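Local coordinates for ABC transporter substrate-binding protein-branched chain amino acid transport (Streptococcus pneumoniae, PDB 4GNR) that binds isoleucine between its two lobes and probably delivers branched-chain amino acids to an ABC importer as its extracellular substrate-binding protein, at residues A[249-254]-A[335-340]. Residues are numbered along the deposited sequence; the frame is centred on the assembly and turned at random.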
loop_
_atom_site.group_PDB
_atom_site.type_symbol
_atom_site.label_atom_id
_atom_site.label_comp_id
_atom_site.label_asym_id
_atom_site.label_seq_id
_atom_site.Cartn_x
_atom_site.Cartn_y
_atom_site.Cartn_z
ATOM N N TYR A 249 1.757 15.975 -3.167
ATOM C CA TYR A 249 1.556 15.595 -1.769
ATOM C C TYR A 249 0.869 14.251 -1.756
ATOM O O TYR A 249 -0.043 14.039 -2.554
ATOM C CB TYR A 249 0.682 16.624 -1.050
ATOM C CG TYR A 249 1.298 18.003 -1.054
ATOM C CD1 TYR A 249 1.133 18.845 -2.154
ATOM C CD2 TYR A 249 2.048 18.455 0.016
ATOM C CE1 TYR A 249 1.724 20.094 -2.206
ATOM C CE2 TYR A 249 2.628 19.714 0.001
ATOM C CZ TYR A 249 2.463 20.533 -1.113
ATOM O OH TYR A 249 3.042 21.793 -1.154
ATOM N N PHE A 250 1.280 13.341 -0.882
ATOM C CA PHE A 250 0.590 12.042 -0.826
ATOM C C PHE A 250 0.796 11.349 0.515
ATOM O O PHE A 250 1.767 11.580 1.239
ATOM C CB PHE A 250 1.020 11.093 -1.977
ATOM C CG PHE A 250 2.504 10.835 -2.045
ATOM C CD1 PHE A 250 3.321 11.663 -2.798
ATOM C CD2 PHE A 250 3.089 9.759 -1.386
ATOM C CE1 PHE A 250 4.675 11.438 -2.880
ATOM C CE2 PHE A 250 4.450 9.535 -1.465
ATOM C CZ PHE A 250 5.244 10.378 -2.212
ATOM N N ILE A 251 -0.140 10.456 0.814
ATOM C CA ILE A 251 -0.106 9.690 2.038
ATOM C C ILE A 251 0.876 8.533 1.957
ATOM O O ILE A 251 0.957 7.831 0.942
ATOM C CB ILE A 251 -1.509 9.116 2.353
ATOM C CG1 ILE A 251 -2.462 10.276 2.608
ATOM C CG2 ILE A 251 -1.460 8.165 3.545
ATOM C CD1 ILE A 251 -3.849 9.883 2.967
ATOM N N SER A 252 1.621 8.333 3.048
ATOM C CA SER A 252 2.533 7.211 3.159
ATOM C C SER A 252 2.452 6.641 4.570
ATOM O O SER A 252 2.091 7.305 5.521
ATOM C CB SER A 252 3.966 7.612 2.854
ATOM O OG SER A 252 4.814 6.492 2.886
ATOM N N GLY A 253 2.881 5.401 4.719
ATOM C CA GLY A 253 2.930 4.730 6.021
ATOM C C GLY A 253 4.337 4.507 6.525
ATOM O O GLY A 253 4.516 3.779 7.479
ATOM N N PHE A 254 5.306 5.171 5.909
ATOM C CA PHE A 254 6.719 5.020 6.254
ATOM C C PHE A 254 7.470 6.297 5.896
ATOM O O PHE A 254 7.320 6.817 4.796
ATOM C CB PHE A 254 7.338 3.825 5.467
ATOM C CG PHE A 254 8.807 3.531 5.810
ATOM C CD1 PHE A 254 9.128 3.032 7.053
ATOM C CD2 PHE A 254 9.832 3.717 4.911
ATOM C CE1 PHE A 254 10.429 2.753 7.418
ATOM C CE2 PHE A 254 11.150 3.419 5.276
ATOM C CZ PHE A 254 11.430 2.954 6.549
ATOM N N ALA A 335 0.364 7.527 9.848
ATOM C CA ALA A 335 0.338 8.016 8.478
ATOM C C ALA A 335 1.085 9.344 8.414
ATOM O O ALA A 335 1.126 10.119 9.368
ATOM C CB ALA A 335 -1.089 8.190 7.976
ATOM N N TYR A 336 1.660 9.577 7.246
ATOM C CA TYR A 336 2.380 10.781 6.928
ATOM C C TYR A 336 1.879 11.368 5.627
ATOM O O TYR A 336 1.451 10.644 4.725
ATOM C CB TYR A 336 3.878 10.475 6.676
ATOM C CG TYR A 336 4.545 9.753 7.820
ATOM C CD1 TYR A 336 4.551 8.373 7.865
ATOM C CD2 TYR A 336 5.165 10.437 8.859
ATOM C CE1 TYR A 336 5.132 7.676 8.898
ATOM C CE2 TYR A 336 5.752 9.747 9.910
ATOM C CZ TYR A 336 5.734 8.360 9.912
ATOM O OH TYR A 336 6.319 7.623 10.922
ATOM N N MET A 337 1.860 12.695 5.547
ATOM C CA MET A 337 1.607 13.382 4.279
ATOM C C MET A 337 3.013 13.807 3.829
ATOM O O MET A 337 3.716 14.545 4.537
ATOM C CB MET A 337 0.703 14.584 4.389
ATOM C CG MET A 337 0.384 15.165 3.010
ATOM S SD MET A 337 -0.633 14.116 1.939
ATOM C CE MET A 337 -2.262 14.335 2.695
ATOM N N MET A 338 3.421 13.308 2.671
ATOM C CA MET A 338 4.720 13.575 2.081
ATOM C C MET A 338 4.624 14.774 1.142
ATOM O O MET A 338 3.664 14.906 0.406
ATOM C CB MET A 338 5.181 12.352 1.248
ATOM C CG MET A 338 5.055 11.027 1.971
ATOM S SD MET A 338 6.162 10.848 3.368
ATOM C CE MET A 338 7.432 9.812 2.661
ATOM N N THR A 339 5.633 15.643 1.191
ATOM C CA THR A 339 5.776 16.798 0.300
ATOM C C THR A 339 6.907 16.443 -0.683
ATOM O O THR A 339 8.040 16.187 -0.262
ATOM C CB THR A 339 6.196 18.056 1.057
ATOM O OG1 THR A 339 5.151 18.440 1.954
ATOM C CG2 THR A 339 6.468 19.228 0.082
ATOM N N MET A 340 6.587 16.454 -1.973
ATOM C CA MET A 340 7.531 16.110 -3.023
ATOM C C MET A 340 7.755 17.238 -4.024
ATOM O O MET A 340 6.804 17.840 -4.524
ATOM C CB MET A 340 7.033 14.849 -3.772
ATOM C CG MET A 340 7.792 14.520 -5.064
ATOM S SD MET A 340 7.211 13.015 -5.896
ATOM C CE MET A 340 7.902 11.744 -4.833
#
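F250 and M338 face each other across an antiparallel strand pair in the mixed sheet of a periplasmic-binding-protein lobe, where strand 335-341 runs between strand 248-252 and the C-terminal strand 344-351. F250-M338 and S252-Y336 are the hydrogen-bonded pairs, each joined by two backbone N-H...O bonds; M338 N to F250 O is 2.8 Å and almost straight at 176°.

The F250 ring takes a first torsion of 56°, with CG wedged between the backbone N and the carbonyl carbon, and this brings the ring over its cross-strand neighbour. M338 CB sits above one face in a CH-pi contact, 4.0 Å from the ring centroid and displaced toward the rim. At the edge of the same ring, the methyl CE of M340 lies 3.8 Å from F250 CE1, having been carried there by a chain extended through chi2 and bent only at chi3. The first torsion of M338, -49°, puts CG 3.7 Å from S252 CB; bends at chi2 and chi3 then carry CE to F254 O. The hydroxyl of S252 is taken up by N232, while Y336 lays its ring edge, through CD1, beside S252 O.

The other face carries the non-hydrogen-bonded pairs Y249-T339 and I251-M337, with helix 126-139 packing on I251 and M337. The M337 chain, also bent twice, curls back over the neighbouring strand, placing SD 3.4 Å from F250 C and CE against I251 CG1. The I251 side chain is about 9 Å from the bound isoleucine. Y249 and T339 are both partly exposed, and the T339 side chain runs alongside the Y249 ring, with OG1 3.4 Å from Y249 CE2.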